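Local coordinates for mandelate racemase/muconate lactonizing enzyme family protein (Roseovarius sp. TM1035, PDB 3T9P) that is a putative isomerase of the enolase superfamily, whose members use a divalent metal ion to help abstract a proton next to a substrate carboxylate, at residues W168-E173 and S208-A213; L221-G226 and A248-V253; A26-F31 and V39-D44. All blocks are in the same frame, centred on the assembly; numbering follows the deposited sequence.

From the N terminus the chain first makes contact 3, where residues 26-31 and 39-44 close a short hairpin of the N-terminal domain. It then enters the barrel domain. Contact 1 closes a loop of 34 residues, holding helix 184-196 and strand 201-205, by bringing 168-173 to 208-213; contact 2 closes one of 21 residues between 221-226 and 248-253. The three follow in series and none nests in or crosses another. Contacts 1 and 2 use opposite ends of helix 212-224 and have centres about 14 Å apart, one past the C-terminal ends of barrel strands, the other at a strand start. Contact 3 is on the opposite side of the chain's centre.

Contact 1. Residues W168-E173 and S208-A213; sequences WRVGAE and SCYSPA
Cys209 and Tyr210 close on the backbone of Gly171 and Ala172 just beyond the C-terminal ends of two neighbouring strands, 165-169 and 201-205, in the β/α barrel of the enolase superfamily. The thiol is the polar link: Ala172 N donates to Cys209 SG over 3.4 Å and nearly straight, at 167°. Sulfur is a soft, weak acceptor, and this length is normal for it. Because SG lies opposite the backbone N about the CA-CB bond (chi1 -173°), it is carried out to the facing loop, while CB presses on the carbonyl, 3.2 Å from Ala172 O. A valine in place of Cys209 would probably leave Ala172 N without its sulfur acceptor and crowd a branched side chain against the carbonyl of Ala172.

Gly171 suits its place for two reasons. Its phi of 63° favours glycine, and a beta carbon there would collide with both the thiol and the phenol. The missing side chain lets Tyr210 reach in with its end, and ring carbon CZ comes 3.8 Å from Gly171 CA. Gly171 N hydrogen-bonds instead to Thr185 OG1 on helix 184-196, and Arg143 takes the carbonyls of Val170 and Gly171, so the loop is held by both a helix residue and an arginine. Val170 completes the apolar side, its side chain crossing that of Tyr210 at about a right angle. Meanwhile Ser208 and Glu173 pack on Leu93 of the second subunit, which brings the contact close to the dimer interface, and Ser211, at the N-cap position of helix 212-224, turns its hydroxyl to Asp177. Against the tyrosine ring, Val170 CG2 lies at the edge, near its plane, 4.2 Å from Tyr210 CE2.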
ATOM      1  N   TRP A 168      -8.507  23.706  11.929  1.00 14.55           N
ATOM      2  CA  TRP A 168      -9.326  22.836  12.770  1.00 17.43           C
ATOM      3  C   TRP A 168     -10.176  21.866  11.933  1.00 17.13           C
ATOM      4  O   TRP A 168     -10.003  21.750  10.692  1.00 16.45           O
ATOM      5  CB  TRP A 168     -10.191  23.757  13.712  1.00 16.04           C
ATOM      6  CG  TRP A 168     -11.193  24.677  13.152  1.00 16.38           C
ATOM      7  CD1 TRP A 168     -12.566  24.492  13.170  1.00 17.33           C
ATOM      8  CD2 TRP A 168     -10.969  25.947  12.466  1.00 16.53           C
ATOM      9  NE1 TRP A 168     -13.191  25.611  12.649  1.00 19.96           N
ATOM     10  CE2 TRP A 168     -12.228  26.505  12.219  1.00 18.67           C
ATOM     11  CE3 TRP A 168      -9.814  26.727  12.185  1.00 18.25           C
ATOM     12  CZ2 TRP A 168     -12.383  27.734  11.555  1.00 16.84           C
ATOM     13  CZ3 TRP A 168      -9.951  27.956  11.580  1.00 18.79           C
ATOM     14  CH2 TRP A 168     -11.270  28.498  11.333  1.00 15.12           C
ATOM     15  N   ARG A 169     -11.035  21.100  12.632  1.00 15.45           N
ATOM     16  CA  ARG A 169     -11.712  19.959  12.002  1.00 15.92           C
ATOM     17  C   ARG A 169     -13.166  20.174  11.822  1.00 15.87           C
ATOM     18  O   ARG A 169     -13.830  20.765  12.698  1.00 17.64           O
ATOM     19  CB  ARG A 169     -11.570  18.662  12.808  1.00 13.62           C
ATOM     20  CG  ARG A 169     -10.102  18.304  13.175  1.00 17.59           C
ATOM     21  CD  ARG A 169      -9.276  17.868  11.992  1.00 17.88           C
ATOM     22  NE  ARG A 169      -7.865  18.184  12.181  1.00 19.10           N
ATOM     23  CZ  ARG A 169      -6.887  17.835  11.363  1.00 19.94           C
ATOM     24  NH1 ARG A 169      -5.647  18.288  11.602  1.00 14.60           N
ATOM     25  NH2 ARG A 169      -7.137  17.042  10.298  1.00 17.68           N
ATOM     26  N   VAL A 170     -13.657  19.675  10.693  1.00 15.43           N
ATOM     27  CA  VAL A 170     -15.084  19.579  10.445  1.00 16.56           C
ATOM     28  C   VAL A 170     -15.446  18.109  10.125  1.00 16.38           C
ATOM     29  O   VAL A 170     -14.555  17.287   9.889  1.00 16.08           O
ATOM     30  CB  VAL A 170     -15.567  20.538   9.299  1.00 15.11           C
ATOM     31  CG1 VAL A 170     -15.274  21.966   9.667  1.00 16.60           C
ATOM     32  CG2 VAL A 170     -14.795  20.185   7.949  1.00 11.52           C
ATOM     33  N   GLY A 171     -16.747  17.840  10.176  1.00 16.86           N
ATOM     34  CA  GLY A 171     -17.310  16.542   9.863  1.00 19.08           C
ATOM     35  C   GLY A 171     -16.725  15.588  10.923  1.00 20.10           C
ATOM     36  O   GLY A 171     -16.312  16.012  11.997  1.00 18.99           O
ATOM     37  N   ALA A 172     -16.816  14.303  10.593  1.00 21.47           N
ATOM     38  CA  ALA A 172     -16.236  13.129  11.343  1.00 22.25           C
ATOM     39  C   ALA A 172     -15.304  12.393  10.380  1.00 20.28           C
ATOM     40  O   ALA A 172     -15.583  12.280   9.163  1.00 20.37           O
ATOM     41  CB  ALA A 172     -17.386  12.231  11.910  1.00 21.20           C
ATOM     42  N   GLU A 173     -14.163  11.931  10.883  1.00 20.83           N
ATOM     43  CA  GLU A 173     -13.188  11.213  10.005  1.00 20.98           C
ATOM     44  C   GLU A 173     -13.856  10.064   9.261  1.00 21.41           C
ATOM     45  O   GLU A 173     -14.416   9.150   9.891  1.00 20.36           O
ATOM     46  CB  GLU A 173     -11.986  10.709  10.766  1.00 22.17           C
ATOM     47  CG  GLU A 173     -11.019   9.923   9.873  1.00 27.25           C
ATOM     48  CD  GLU A 173      -9.876   9.325  10.738  1.00 40.52           C
ATOM     49  OE1 GLU A 173     -10.151   8.420  11.564  1.00 38.90           O
ATOM     50  OE2 GLU A 173      -8.710   9.743  10.578  1.00 44.71           O
ATOM     51  N   SER A 208     -12.020  13.191   4.864  1.00 12.36           N
ATOM     52  CA  SER A 208     -12.713  12.196   4.059  1.00 16.06           C
ATOM     53  C   SER A 208     -14.191  12.050   4.398  1.00 14.98           C
ATOM     54  O   SER A 208     -14.808  11.018   4.082  1.00 15.27           O
ATOM     55  CB  SER A 208     -12.010  10.790   4.058  1.00 16.94           C
ATOM     56  OG  SER A 208     -10.771  10.756   3.340  1.00 17.55           O
ATOM     57  N   CYS A 209     -14.738  12.979   5.161  1.00 16.92           N
ATOM     58  CA  CYS A 209     -16.107  12.818   5.634  1.00 16.35           C
ATOM     59  C   CYS A 209     -17.191  12.822   4.525  1.00 17.76           C
ATOM     60  O   CYS A 209     -18.151  12.012   4.572  1.00 17.40           O
ATOM     61  CB  CYS A 209     -16.455  13.954   6.614  1.00 15.87           C
ATOM     62  SG  CYS A 209     -18.124  13.749   7.465  1.00 19.72           S
ATOM     63  N   TYR A 210     -17.127  13.782   3.597  1.00 17.75           N
ATOM     64  CA  TYR A 210     -18.353  14.171   2.885  1.00 16.96           C
ATOM     65  C   TYR A 210     -18.534  13.619   1.502  1.00 18.13           C
ATOM     66  O   TYR A 210     -17.572  13.438   0.762  1.00 19.73           O
ATOM     67  CB  TYR A 210     -18.407  15.708   2.738  1.00 17.67           C
ATOM     68  CG  TYR A 210     -18.412  16.413   4.008  1.00 17.51           C
ATOM     69  CD1 TYR A 210     -19.543  16.325   4.847  1.00 18.73           C
ATOM     70  CD2 TYR A 210     -17.347  17.166   4.411  1.00 14.82           C
ATOM     71  CE1 TYR A 210     -19.560  16.993   6.038  1.00 22.62           C
ATOM     72  CE2 TYR A 210     -17.354  17.842   5.637  1.00 14.74           C
ATOM     73  CZ  TYR A 210     -18.473  17.768   6.430  1.00 18.62           C
ATOM     74  OH  TYR A 210     -18.560  18.457   7.648  1.00 17.78           O
ATOM     75  N   SER A 211     -19.793  13.502   1.060  1.00 18.52           N
ATOM     76  CA  SER A 211     -20.070  13.301  -0.362  1.00 19.20           C
ATOM     77  C   SER A 211     -19.897  14.691  -1.050  1.00 20.31           C
ATOM     78  O   SER A 211     -19.919  15.696  -0.372  1.00 19.32           O
ATOM     79  CB  SER A 211     -21.539  12.812  -0.588  1.00 20.82           C
ATOM     80  OG  SER A 211     -22.391  13.820  -0.048  1.00 24.12           O
ATOM     81  N   PRO A 212     -19.730  14.744  -2.385  1.00 20.54           N
ATOM     82  CA  PRO A 212     -19.451  16.078  -2.957  1.00 21.26           C
ATOM     83  C   PRO A 212     -20.545  17.150  -2.697  1.00 21.42           C
ATOM     84  O   PRO A 212     -20.204  18.298  -2.403  1.00 20.01           O
ATOM     85  CB  PRO A 212     -19.292  15.816  -4.432  1.00 19.98           C
ATOM     86  CG  PRO A 212     -19.116  14.362  -4.576  1.00 22.46           C
ATOM     87  CD  PRO A 212     -19.734  13.703  -3.411  1.00 22.23           C
ATOM     88  N   ALA A 213     -21.825  16.780  -2.830  1.00 22.60           N
ATOM     89  CA  ALA A 213     -22.963  17.699  -2.533  1.00 22.32           C
ATOM     90  C   ALA A 213     -22.907  18.296  -1.153  1.00 21.65           C
ATOM     91  O   ALA A 213     -23.013  19.534  -0.976  1.00 19.63           O
ATOM     92  CB  ALA A 213     -24.379  16.932  -2.760  1.00 22.46           C
TER

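Contact 2. Residues L221-G226 and A248-V253; sequences LLQDNG and ALLLDV
Gln223 and Leu222 on the last turn of helix 212-224 meet Leu251 just before strand 252-255. Leu251 CD2 touches both, 3.7 Å from Leu222 CB and 3.9 Å from Gln223 CG. Its chi1 of 46° sets CG between the backbone N and the carbonyl carbon, and from there the branch reaches both helix residues. Gln223, which buries the most surface, stretches its methylenes past Leu251 CG and brings its amide up to the backbone of Leu250 and Leu251. A long chain with a polar end suits a partly exposed place at the border of the contact, where carbon covers leucine and the amide faces peptide groups. Further in, Leu222, Leu249 and Leu251 all pack on Phe230 of strand 229-231, and Leu222 also touches Val189 of helix 184-196. The helix ends in a Schellman motif: Ile227 N bonds to Leu222 O and Gly226 N to Gln223 O, with Gly226 taking the positive phi that glycine tolerates. Here the C-terminal end of an outer helix packs against the start of strand 252-255, at the N-terminal end of the β/α barrel.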
ATOM      1  N   LEU A 221     -20.391  27.622   3.551  1.00 19.10           N
ATOM      2  CA  LEU A 221     -20.298  28.179   4.905  1.00 19.63           C
ATOM      3  C   LEU A 221     -18.857  28.556   5.278  1.00 19.44           C
ATOM      4  O   LEU A 221     -18.629  29.621   5.942  1.00 19.43           O
ATOM      5  CB  LEU A 221     -20.863  27.182   5.907  1.00 20.62           C
ATOM      6  CG  LEU A 221     -22.353  26.812   5.691  1.00 25.22           C
ATOM      7  CD1 LEU A 221     -22.865  25.593   6.571  1.00 25.17           C
ATOM      8  CD2 LEU A 221     -23.293  28.049   5.844  1.00 32.62           C
ATOM      9  N   LEU A 222     -17.873  27.733   4.819  1.00 16.57           N
ATOM     10  CA  LEU A 222     -16.442  28.036   5.071  1.00 16.20           C
ATOM     11  C   LEU A 222     -16.135  29.370   4.381  1.00 15.53           C
ATOM     12  O   LEU A 222     -15.459  30.201   4.959  1.00 17.87           O
ATOM     13  CB  LEU A 222     -15.476  26.966   4.459  1.00 12.55           C
ATOM     14  CG  LEU A 222     -15.710  25.529   5.037  1.00 15.85           C
ATOM     15  CD1 LEU A 222     -14.825  24.488   4.323  1.00 14.67           C
ATOM     16  CD2 LEU A 222     -15.480  25.477   6.549  1.00 15.74           C
ATOM     17  N   GLN A 223     -16.570  29.509   3.135  1.00 18.17           N
ATOM     18  CA  GLN A 223     -16.309  30.782   2.374  1.00 18.94           C
ATOM     19  C   GLN A 223     -16.933  32.025   3.112  1.00 20.71           C
ATOM     20  O   GLN A 223     -16.310  33.120   3.250  1.00 21.24           O
ATOM     21  CB  GLN A 223     -16.774  30.598   0.944  1.00 17.48           C
ATOM     22  CG  GLN A 223     -15.863  29.648   0.174  1.00 17.20           C
ATOM     23  CD  GLN A 223     -16.332  29.302  -1.229  1.00 17.53           C
ATOM     24  OE1 GLN A 223     -17.543  29.495  -1.628  1.00 21.34           O
ATOM     25  NE2 GLN A 223     -15.432  28.757  -2.013  1.00 15.51           N
ATOM     26  N   ASP A 224     -18.155  31.871   3.618  1.00 21.52           N
ATOM     27  CA  ASP A 224     -18.822  32.962   4.327  1.00 21.78           C
ATOM     28  C   ASP A 224     -18.001  33.378   5.497  1.00 24.19           C
ATOM     29  O   ASP A 224     -18.074  34.557   5.953  1.00 23.99           O
ATOM     30  CB  ASP A 224     -20.152  32.436   4.925  1.00 21.71           C
ATOM     31  CG  ASP A 224     -21.244  32.306   3.877  1.00 27.69           C
ATOM     32  OD1 ASP A 224     -21.117  32.897   2.747  1.00 27.38           O
ATOM     33  OD2 ASP A 224     -22.246  31.613   4.184  1.00 32.54           O
ATOM     34  N   ASN A 225     -17.358  32.387   6.133  1.00 19.91           N
ATOM     35  CA  ASN A 225     -16.480  32.670   7.229  1.00 20.81           C
ATOM     36  C   ASN A 225     -14.984  32.969   6.957  1.00 19.51           C
ATOM     37  O   ASN A 225     -14.169  33.009   7.906  1.00 21.62           O
ATOM     38  CB  ASN A 225     -16.629  31.492   8.216  1.00 20.74           C
ATOM     39  CG  ASN A 225     -17.983  31.522   8.857  1.00 23.86           C
ATOM     40  OD1 ASN A 225     -18.948  30.905   8.372  1.00 27.71           O
ATOM     41  ND2 ASN A 225     -18.099  32.370   9.868  1.00 20.78           N
ATOM     42  N   GLY A 226     -14.637  33.148   5.702  1.00 19.95           N
ATOM     43  CA  GLY A 226     -13.264  33.558   5.298  1.00 21.41           C
ATOM     44  C   GLY A 226     -12.233  32.421   5.347  1.00 20.97           C
ATOM     45  O   GLY A 226     -11.094  32.709   5.531  1.00 20.90           O
ATOM     46  N   ALA A 248     -16.422  23.481  -7.874  1.00 22.85           N
ATOM     47  CA  ALA A 248     -17.492  24.328  -7.399  1.00 23.12           C
ATOM     48  C   ALA A 248     -17.067  25.385  -6.364  1.00 22.47           C
ATOM     49  O   ALA A 248     -17.775  26.393  -6.191  1.00 23.56           O
ATOM     50  CB  ALA A 248     -18.664  23.465  -6.866  1.00 23.76           C
ATOM     51  N   LEU A 249     -15.913  25.245  -5.708  1.00 20.62           N
ATOM     52  CA  LEU A 249     -15.593  26.225  -4.649  1.00 18.07           C
ATOM     53  C   LEU A 249     -14.525  27.130  -5.096  1.00 18.09           C
ATOM     54  O   LEU A 249     -13.646  26.775  -5.967  1.00 18.53           O
ATOM     55  CB  LEU A 249     -15.124  25.514  -3.338  1.00 14.58           C
ATOM     56  CG  LEU A 249     -16.234  24.614  -2.732  1.00 17.60           C
ATOM     57  CD1 LEU A 249     -15.755  23.971  -1.375  1.00 17.36           C
ATOM     58  CD2 LEU A 249     -17.567  25.344  -2.317  1.00 17.99           C
ATOM     59  N   LEU A 250     -14.546  28.319  -4.508  1.00 16.81           N
ATOM     60  CA  LEU A 250     -13.503  29.227  -4.827  1.00 18.29           C
ATOM     61  C   LEU A 250     -12.393  29.034  -3.902  1.00 18.03           C
ATOM     62  O   LEU A 250     -11.315  29.520  -4.210  1.00 19.21           O
ATOM     63  CB  LEU A 250     -14.002  30.705  -4.703  1.00 17.46           C
ATOM     64  CG  LEU A 250     -15.039  30.953  -5.788  1.00 18.24           C
ATOM     65  CD1 LEU A 250     -15.581  32.288  -5.452  1.00 26.96           C
ATOM     66  CD2 LEU A 250     -14.481  31.003  -7.130  1.00 18.48           C
ATOM     67  N   LEU A 251     -12.636  28.478  -2.682  1.00 18.01           N
ATOM     68  CA  LEU A 251     -11.485  28.327  -1.767  1.00 16.85           C
ATOM     69  C   LEU A 251     -10.591  27.212  -2.369  1.00 17.31           C
ATOM     70  O   LEU A 251     -10.955  26.617  -3.341  1.00 18.99           O
ATOM     71  CB  LEU A 251     -11.913  28.063  -0.298  1.00 15.01           C
ATOM     72  CG  LEU A 251     -13.012  27.009  -0.153  1.00 15.15           C
ATOM     73  CD1 LEU A 251     -12.548  25.651  -0.678  1.00 14.94           C
ATOM     74  CD2 LEU A 251     -13.408  26.857   1.359  1.00 18.29           C
ATOM     75  N   ASP A 252      -9.392  26.990  -1.813  1.00 18.21           N
ATOM     76  CA  ASP A 252      -8.431  25.937  -2.261  1.00 16.17           C
ATOM     77  C   ASP A 252      -8.843  24.601  -1.600  1.00 15.59           C
ATOM     78  O   ASP A 252      -9.003  24.519  -0.373  1.00 15.13           O
ATOM     79  CB  ASP A 252      -7.015  26.346  -1.801  1.00 15.96           C
ATOM     80  CG  ASP A 252      -6.427  27.601  -2.593  1.00 20.71           C
ATOM     81  OD1 ASP A 252      -6.817  27.782  -3.801  1.00 19.87           O
ATOM     82  OD2 ASP A 252      -5.572  28.355  -2.012  1.00 22.71           O
ATOM     83  N   VAL A 253      -9.072  23.595  -2.415  1.00 14.68           N
ATOM     84  CA  VAL A 253      -9.254  22.242  -1.940  1.00 15.00           C
ATOM     85  C   VAL A 253      -7.848  21.612  -1.974  1.00 15.99           C
ATOM     86  O   VAL A 253      -7.105  21.776  -2.989  1.00 15.20           O
ATOM     87  CB  VAL A 253     -10.274  21.509  -2.784  1.00 16.48           C
ATOM     88  CG1 VAL A 253     -10.353  19.956  -2.452  1.00 17.03           C
ATOM     89  CG2 VAL A 253     -11.650  22.184  -2.630  1.00 14.05           C
TER

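Contact 3. Residues A26-F31 and V39-D44; sequences ARLETF and VRVTTD
Arg40 grips Glu29 side-on in a salt bridge across the hairpin: Arg40 NE donates to Glu29 OE1 at 2.8 Å, and Arg40 NH2 to Glu29 OE2 at 3.1 Å. Both oxygens lie in the guanidinium plane, but the carboxylate is turned 35° from it, so the donors meet OE1 and OE2 from out of the carboxylate plane. Tyr383 OH gives OE2 a second partner. OE1 also accepts from a water, 2.6 Å away, which donates to Arg40 O and accepts from Thr42 OG1; Thr42 OG1 in turn bonds to Gln48. This network holds the carboxylate's rotation. With chi1 at -180° Arg40 extends away from the main chain, then bends at chi3 to lay the guanidinium beside Glu29. The ring edge of Phe31 meets it, CZ over its face, 4.0 Å from Arg40 NH2, with the two planes nearly perpendicular.

Beneath, the backbone bonds run antiparallel: Glu29 pairs with Arg40 and Arg27 with Thr42 as hydrogen-bonded pairs. Thr42 O takes both Ala26 N and Arg27 N, the mark of a classic beta bulge, where two residues face one. Arg27 points its charge to Glu387 on the next strand.

The other face is mainly apolar, as beta-branched residues and leucine suit a buried sheet; the hydroxyl of Thr30 is taken up by His66. Leu28 CD2 presses tightly on Val41 CG2 at 3.5 Å, and Thr30 CG2 lies 3.7 Å from Val39 CG2. Helices 58-73 and 98-119 cover this face through Phe65, Leu107 and Leu111. The hairpin forms the middle of a four-stranded antiparallel sheet, with the C-terminal strand 382-387 at one edge, backed by helices as in the N-terminal capping domain of the enolase superfamily.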
ATOM      1  N   ALA A  26      27.086   0.342   5.855  1.00 20.20           N
ATOM      2  CA  ALA A  26      27.532  -0.796   6.641  1.00 20.81           C
ATOM      3  C   ALA A  26      26.575  -1.382   7.657  1.00 18.98           C
ATOM      4  O   ALA A  26      26.571  -2.543   7.872  1.00 21.12           O
ATOM      5  CB  ALA A  26      28.847  -0.494   7.304  1.00 20.99           C
ATOM      6  N   ARG A  27      25.747  -0.602   8.244  1.00 19.27           N
ATOM      7  CA  ARG A  27      24.935  -0.939   9.387  1.00 17.31           C
ATOM      8  C   ARG A  27      23.669  -0.081   9.446  1.00 18.75           C
ATOM      9  O   ARG A  27      23.684   1.085   9.099  1.00 17.23           O
ATOM     10  CB  ARG A  27      25.737  -0.779  10.680  1.00 20.00           C
ATOM     11  CG  ARG A  27      24.972  -1.161  11.936  1.00 20.00           C
ATOM     12  CD  ARG A  27      25.831  -1.234  13.188  1.00 20.00           C
ATOM     13  NE  ARG A  27      26.810  -2.315  13.119  1.00 20.00           N
ATOM     14  CZ  ARG A  27      28.109  -2.132  12.939  1.00 20.00           C
ATOM     15  NH1 ARG A  27      28.598  -0.905  12.811  1.00 20.00           N
ATOM     16  NH2 ARG A  27      28.928  -3.175  12.888  1.00 20.00           N
ATOM     17  N   LEU A  28      22.595  -0.688   9.792  1.00 17.46           N
ATOM     18  CA  LEU A  28      21.326  -0.017   9.982  1.00 19.28           C
ATOM     19  C   LEU A  28      20.698  -0.521  11.262  1.00 18.48           C
ATOM     20  O   LEU A  28      20.481  -1.666  11.386  1.00 19.66           O
ATOM     21  CB  LEU A  28      20.381  -0.202   8.786  1.00 17.85           C
ATOM     22  CG  LEU A  28      20.730   0.551   7.496  1.00 17.73           C
ATOM     23  CD1 LEU A  28      20.094   0.016   6.306  1.00 18.32           C
ATOM     24  CD2 LEU A  28      20.546   2.037   7.532  1.00 15.63           C
ATOM     25  N   GLU A  29      20.420   0.394  12.166  1.00 18.20           N
ATOM     26  CA  GLU A  29      19.847   0.134  13.444  1.00 17.63           C
ATOM     27  C   GLU A  29      18.522   0.873  13.666  1.00 17.05           C
ATOM     28  O   GLU A  29      18.399   1.986  13.310  1.00 17.50           O
ATOM     29  CB  GLU A  29      20.814   0.562  14.538  1.00 17.55           C
ATOM     30  CG  GLU A  29      22.110  -0.083  14.566  1.00 17.41           C
ATOM     31  CD  GLU A  29      23.125   0.705  15.360  1.00 22.20           C
ATOM     32  OE1 GLU A  29      23.589   1.705  14.860  1.00 20.37           O
ATOM     33  OE2 GLU A  29      23.423   0.294  16.445  1.00 19.58           O
ATOM     34  N   THR A  30      17.566   0.207  14.279  1.00 15.22           N
ATOM     35  CA  THR A  30      16.308   0.780  14.666  1.00 15.58           C
ATOM     36  C   THR A  30      16.059   0.707  16.188  1.00 17.07           C
ATOM     37  O   THR A  30      16.400  -0.240  16.828  1.00 17.12           O
ATOM     38  CB  THR A  30      15.105   0.111  13.937  1.00 14.90           C
ATOM     39  OG1 THR A  30      15.055  -1.273  14.260  1.00 16.21           O
ATOM     40  CG2 THR A  30      15.178   0.349  12.389  1.00 17.90           C
ATOM     41  N   PHE A  31      15.469   1.746  16.722  1.00 17.11           N
ATOM     42  CA  PHE A  31      15.090   1.837  18.094  1.00 16.78           C
ATOM     43  C   PHE A  31      13.630   2.272  18.060  1.00 17.77           C
ATOM     44  O   PHE A  31      13.341   3.342  17.636  1.00 16.75           O
ATOM     45  CB  PHE A  31      15.915   2.912  18.833  1.00 14.54           C
ATOM     46  CG  PHE A  31      17.412   2.738  18.781  1.00 19.61           C
ATOM     47  CD1 PHE A  31      18.121   3.017  17.669  1.00 19.04           C
ATOM     48  CD2 PHE A  31      18.108   2.398  19.880  1.00 20.50           C
ATOM     49  CE1 PHE A  31      19.470   2.893  17.653  1.00 25.09           C
ATOM     50  CE2 PHE A  31      19.438   2.267  19.833  1.00 22.43           C
ATOM     51  CZ  PHE A  31      20.110   2.505  18.716  1.00 17.63           C
ATOM     52  N   VAL A  39      16.114   5.477  13.261  1.00 15.92           N
ATOM     53  CA  VAL A  39      17.028   4.675  12.503  1.00 15.60           C
ATOM     54  C   VAL A  39      18.407   5.368  12.593  1.00 16.12           C
ATOM     55  O   VAL A  39      18.532   6.602  12.374  1.00 14.94           O
ATOM     56  CB  VAL A  39      16.601   4.577  10.983  1.00 13.76           C
ATOM     57  CG1 VAL A  39      17.757   3.848  10.131  1.00 16.10           C
ATOM     58  CG2 VAL A  39      15.225   3.760  10.840  1.00 12.40           C
ATOM     59  N   ARG A  40      19.415   4.583  12.901  1.00 17.37           N
ATOM     60  CA  ARG A  40      20.801   4.993  12.825  1.00 17.33           C
ATOM     61  C   ARG A  40      21.523   4.207  11.722  1.00 15.89           C
ATOM     62  O   ARG A  40      21.544   3.020  11.712  1.00 17.81           O
ATOM     63  CB  ARG A  40      21.554   4.904  14.169  1.00 17.12           C
ATOM     64  CG  ARG A  40      22.983   5.343  14.053  1.00 19.26           C
ATOM     65  CD  ARG A  40      23.758   5.464  15.361  1.00 21.90           C
ATOM     66  NE  ARG A  40      23.859   4.213  16.061  1.00 24.06           N
ATOM     67  CZ  ARG A  40      24.048   4.089  17.352  1.00 25.78           C
ATOM     68  NH1 ARG A  40      24.232   5.154  18.100  1.00 24.84           N
ATOM     69  NH2 ARG A  40      24.049   2.918  17.889  1.00 19.11           N
ATOM     70  N   VAL A  41      22.124   4.938  10.828  1.00 16.30           N
ATOM     71  CA  VAL A  41      22.901   4.421   9.723  1.00 16.04           C
ATOM     72  C   VAL A  41      24.388   4.672  10.002  1.00 18.19           C
ATOM     73  O   VAL A  41      24.755   5.704  10.469  1.00 17.98           O
ATOM     74  CB  VAL A  41      22.542   5.038   8.364  1.00 13.86           C
ATOM     75  CG1 VAL A  41      22.870   6.473   8.319  1.00 14.36           C
ATOM     76  CG2 VAL A  41      23.184   4.303   7.201  1.00 13.26           C
ATOM     77  N   THR A  42      25.194   3.661   9.740  1.00 18.56           N
ATOM     78  CA  THR A  42      26.652   3.737   9.774  1.00 18.84           C
ATOM     79  C   THR A  42      27.296   3.323   8.449  1.00 18.52           C
ATOM     80  O   THR A  42      26.979   2.300   7.934  1.00 19.78           O
ATOM     81  CB  THR A  42      27.224   2.872  10.903  1.00 18.77           C
ATOM     82  OG1 THR A  42      26.584   3.167  12.118  1.00 17.29           O
ATOM     83  CG2 THR A  42      28.712   3.097  11.062  1.00 18.03           C
ATOM     84  N   THR A  43      28.178   4.148   7.909  1.00 18.77           N
ATOM     85  CA  THR A  43      28.873   3.853   6.669  1.00 21.17           C
ATOM     86  C   THR A  43      30.131   3.038   6.939  1.00 22.65           C
ATOM     87  O   THR A  43      30.516   2.906   8.050  1.00 22.74           O
ATOM     88  CB  THR A  43      29.276   5.096   5.844  1.00 19.99           C
ATOM     89  OG1 THR A  43      30.332   5.782   6.509  1.00 22.91           O
ATOM     90  CG2 THR A  43      28.103   6.012   5.629  1.00 19.95           C
ATOM     91  N   ASP A  44      30.767   2.561   5.879  1.00 24.39           N
ATOM     92  CA  ASP A  44      32.026   1.827   5.966  1.00 26.58           C
ATOM     93  C   ASP A  44      33.127   2.711   6.552  1.00 28.48           C
ATOM     94  O   ASP A  44      34.024   2.220   7.118  1.00 31.76           O
ATOM     95  CB  ASP A  44      32.464   1.112   4.695  1.00 20.00           C
ATOM     96  CG  ASP A  44      32.442   1.968   3.474  1.00 20.00           C
ATOM     97  OD1 ASP A  44      32.268   3.175   3.504  1.00 20.00           O
ATOM     98  OD2 ASP A  44      32.564   1.394   2.426  1.00 20.00           O
TER
HETATM   99  O   HOH W   1      24.009   1.941  12.278  1.00 20.22           O